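Local atomic coordinates of M157 (Murid herpesvirus 1, PDB entry 2NYK), a protein that has an MHC class I-like fold and serves the virus as a ligand for Ly49 receptors on mouse natural killer cells. Residues 47-52 with 56-61. The protein carries 1 engineered substitution. Residues are numbered along the deposited sequence; the frame is centred on the assembly and turned at random.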
ATOM      1  N   VAL A  47      -2.700  -2.216  -3.238  1.00 20.39           N
ATOM      2  CA  VAL A  47      -2.510  -3.333  -4.183  1.00 20.99           C
ATOM      3  C   VAL A  47      -3.820  -3.683  -4.922  1.00 21.63           C
ATOM      4  O   VAL A  47      -3.834  -4.504  -5.857  1.00 21.41           O
ATOM      5  CB  VAL A  47      -1.914  -4.567  -3.474  1.00 20.65           C
ATOM      6  CG1 VAL A  47      -0.460  -4.272  -3.043  1.00 16.02           C
ATOM      7  CG2 VAL A  47      -2.764  -4.981  -2.301  1.00 20.78           C
ATOM      8  N   VAL A  48      -4.908  -3.040  -4.496  1.00 22.17           N
ATOM      9  CA  VAL A  48      -6.228  -3.168  -5.147  1.00 22.68           C
ATOM     10  C   VAL A  48      -6.903  -1.807  -5.116  1.00 24.19           C
ATOM     11  O   VAL A  48      -7.026  -1.193  -4.038  1.00 23.45           O
ATOM     12  CB  VAL A  48      -7.163  -4.195  -4.412  1.00 23.19           C
ATOM     13  CG1 VAL A  48      -8.519  -4.323  -5.183  1.00 22.85           C
ATOM     14  CG2 VAL A  48      -6.511  -5.560  -4.302  1.00 21.24           C
ATOM     15  N   VAL A  49      -7.325  -1.319  -6.288  1.00 25.21           N
ATOM     16  CA  VAL A  49      -7.920   0.017  -6.415  1.00 27.46           C
ATOM     17  C   VAL A  49      -9.222  -0.033  -7.237  1.00 29.87           C
ATOM     18  O   VAL A  49      -9.213  -0.538  -8.360  1.00 29.15           O
ATOM     19  CB  VAL A  49      -6.951   1.025  -7.103  1.00 27.80           C
ATOM     20  CG1 VAL A  49      -7.628   2.388  -7.295  1.00 27.80           C
ATOM     21  CG2 VAL A  49      -5.649   1.195  -6.281  1.00 27.26           C
ATOM     22  N   TRP A  50     -10.317   0.479  -6.663  1.00 31.71           N
ATOM     23  CA  TRP A  50     -11.585   0.667  -7.388  1.00 34.75           C
ATOM     24  C   TRP A  50     -11.794   2.152  -7.588  1.00 36.72           C
ATOM     25  O   TRP A  50     -12.092   2.869  -6.631  1.00 36.46           O
ATOM     26  CB  TRP A  50     -12.775   0.155  -6.581  1.00 35.29           C
ATOM     27  CG  TRP A  50     -13.024  -1.293  -6.612  1.00 36.23           C
ATOM     28  CD1 TRP A  50     -13.800  -1.962  -7.509  1.00 36.43           C
ATOM     29  CD2 TRP A  50     -12.565  -2.272  -5.662  1.00 38.09           C
ATOM     30  NE1 TRP A  50     -13.829  -3.292  -7.202  1.00 37.76           N
ATOM     31  CE2 TRP A  50     -13.081  -3.515  -6.072  1.00 38.81           C
ATOM     32  CE3 TRP A  50     -11.745  -2.220  -4.519  1.00 39.28           C
ATOM     33  CZ2 TRP A  50     -12.805  -4.712  -5.381  1.00 38.86           C
ATOM     34  CZ3 TRP A  50     -11.491  -3.400  -3.824  1.00 39.05           C
ATOM     35  CH2 TRP A  50     -12.010  -4.632  -4.263  1.00 39.26           C
ATOM     36  N   ASP A  51     -11.635   2.603  -8.829  1.00 39.43           N
ATOM     37  CA  ASP A  51     -11.894   3.989  -9.225  1.00 42.54           C
ATOM     38  C   ASP A  51     -13.302   4.213  -9.768  1.00 43.68           C
ATOM     39  O   ASP A  51     -13.924   3.301 -10.316  1.00 44.22           O
ATOM     40  CB  ASP A  51     -10.862   4.445 -10.266  1.00 42.92           C
ATOM     41  CG  ASP A  51      -9.567   4.905  -9.630  1.00 45.25           C
ATOM     42  OD1 ASP A  51      -9.637   5.759  -8.716  1.00 48.12           O
ATOM     43  OD2 ASP A  51      -8.482   4.424 -10.031  1.00 47.00           O
ATOM     44  N   VAL A  52     -13.786   5.445  -9.628  1.00 45.27           N
ATOM     45  CA  VAL A  52     -15.100   5.844 -10.136  1.00 46.45           C
ATOM     46  C   VAL A  52     -15.280   5.558 -11.636  1.00 46.95           C
ATOM     47  O   VAL A  52     -14.310   5.563 -12.406  1.00 47.55           O
ATOM     48  CB  VAL A  52     -15.381   7.340  -9.840  1.00 46.88           C
ATOM     49  CG1 VAL A  52     -14.386   8.256 -10.589  1.00 47.52           C
ATOM     50  CG2 VAL A  52     -16.827   7.691 -10.199  1.00 47.73           C
ATOM     51  N   ASP A  56     -14.258  -2.580 -13.129  1.00 47.84           N
ATOM     52  CA  ASP A  56     -13.438  -3.600 -12.470  1.00 45.93           C
ATOM     53  C   ASP A  56     -12.289  -2.935 -11.698  1.00 43.34           C
ATOM     54  O   ASP A  56     -11.784  -1.903 -12.120  1.00 42.84           O
ATOM     55  CB  ASP A  56     -12.879  -4.588 -13.504  1.00 46.78           C
ATOM     56  CG  ASP A  56     -13.965  -5.178 -14.407  1.00 49.37           C
ATOM     57  OD1 ASP A  56     -14.901  -5.820 -13.877  1.00 52.52           O
ATOM     58  OD2 ASP A  56     -13.874  -5.012 -15.644  1.00 51.11           O
ATOM     59  N   PRO A  57     -11.871  -3.530 -10.565  1.00 41.05           N
ATOM     60  CA  PRO A  57     -10.734  -2.954  -9.847  1.00 38.87           C
ATOM     61  C   PRO A  57      -9.413  -3.291 -10.523  1.00 36.33           C
ATOM     62  O   PRO A  57      -9.300  -4.304 -11.203  1.00 36.05           O
ATOM     63  CB  PRO A  57     -10.787  -3.661  -8.476  1.00 39.08           C
ATOM     64  CG  PRO A  57     -11.392  -4.992  -8.790  1.00 39.95           C
ATOM     65  CD  PRO A  57     -12.393  -4.738  -9.891  1.00 41.14           C
ATOM     66  N   LYS A  58      -8.418  -2.442 -10.336  1.00 33.82           N
ATOM     67  CA  LYS A  58      -7.054  -2.820 -10.658  1.00 32.61           C
ATOM     68  C   LYS A  58      -6.556  -3.681  -9.500  1.00 31.09           C
ATOM     69  O   LYS A  58      -6.615  -3.263  -8.352  1.00 28.64           O
ATOM     70  CB  LYS A  58      -6.187  -1.582 -10.861  1.00 33.33           C
ATOM     71  CG  LYS A  58      -6.520  -0.851 -12.166  1.00 36.90           C
ATOM     72  CD  LYS A  58      -6.168   0.639 -12.085  1.00 43.17           C
ATOM     73  CE  LYS A  58      -7.275   1.439 -11.411  1.00 46.07           C
ATOM     74  NZ  LYS A  58      -6.956   2.898 -11.427  1.00 48.41           N
ATOM     75  N   ILE A  59      -6.141  -4.900  -9.815  1.00 30.00           N
ATOM     76  CA  ILE A  59      -5.715  -5.866  -8.812  1.00 30.12           C
ATOM     77  C   ILE A  59      -4.285  -6.246  -9.147  1.00 29.33           C
ATOM     78  O   ILE A  59      -3.987  -6.570 -10.298  1.00 28.68           O
ATOM     79  CB  ILE A  59      -6.613  -7.135  -8.812  1.00 31.22           C
ATOM     80  CG1 ILE A  59      -8.083  -6.778  -8.484  1.00 32.82           C
ATOM     81  CG2 ILE A  59      -6.078  -8.189  -7.832  1.00 31.01           C
ATOM     82  CD1 ILE A  59      -9.065  -7.963  -8.583  1.00 36.37           C
ATOM     83  N   CYS A  60      -3.393  -6.162  -8.163  1.00 28.06           N
ATOM     84  CA  CYS A  60      -1.995  -6.556  -8.370  1.00 28.46           C
ATOM     85  C   CYS A  60      -1.902  -7.995  -8.901  1.00 27.80           C
ATOM     86  O   CYS A  60      -2.667  -8.861  -8.493  1.00 26.52           O
ATOM     87  CB  CYS A  60      -1.158  -6.349  -7.098  1.00 28.28           C
ATOM     88  SG  CYS A  60      -0.925  -7.752  -5.991  1.00 32.62           S
ATOM     89  N   LYS A  61      -0.966  -8.227  -9.812  1.00 28.24           N
ATOM     90  CA  LYS A  61      -0.831  -9.525 -10.488  1.00 29.54           C
ATOM     91  C   LYS A  61      -0.649 -10.696  -9.540  1.00 28.66           C
ATOM     92  O   LYS A  61      -1.006 -11.805  -9.888  1.00 27.94           O
ATOM     93  CB  LYS A  61       0.333  -9.504 -11.506  1.00 29.67           C
ATOM     94  CG  LYS A  61       0.185  -8.465 -12.615  1.00 35.06           C
ATOM     95  CD  LYS A  61      -1.054  -8.693 -13.478  1.00 42.31           C
ATOM     96  CE  LYS A  61      -1.213  -7.618 -14.557  1.00 46.86           C
ATOM     97  NZ  LYS A  61       0.066  -7.359 -15.318  1.00 49.98           N
TER
HETATM   98  O   HOH W   1     -13.346   0.304 -10.141  1.00 56.02           O
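Pro57 packs its CB over one face of the Trp50 indole. Pro57 CB sits 3.3 Å from the centroid of the Trp50 five-membered ring, 12° off the normal, which makes a close CH-pi contact. Pro57 CG lies at the rim, by NE1 and CE2. Trp50 is on the same face of the sheet as Val48 and Ile59. Its CG is anti to its carbonyl carbon (chi1 -81°), which lets the indole reach across to Pro57. On this face Val48 CG1 touches both Pro57 CB and Ile59 CG1, each at 4.1 Å. Tyr73, from the helix 71-90, also meets the Trp50 ring.

On the opposite face, Lys58 runs back along its partner strand. A bend at chi3 (-83°) brings Lys58 NZ to 2.6 Å from Asp51 OD2 in a short salt bridge. The approach is nearly along the C-O axis of the carboxylate.

The backbones pair antiparallel. Val49 and Lys58 exchange two N-H...O bonds, and Cys60 N adds a third to Val47 O at 2.9 Å. At the non-hydrogen-bonded pair Val48-Ile59, Val48 CA makes a CA-H...O contact of 3.2 Å with Lys58 O. Val47 and Val48 both face Ile39 of strand 35-41, a classic beta bulge. The same Cys60 is tied to Cys63 by a disulfide.

The two segments form a beta hairpin. Short strand 58-59 is the outermost on its side of the seven-stranded antiparallel sheet, consistent with the platform of an MHC class I-like fold.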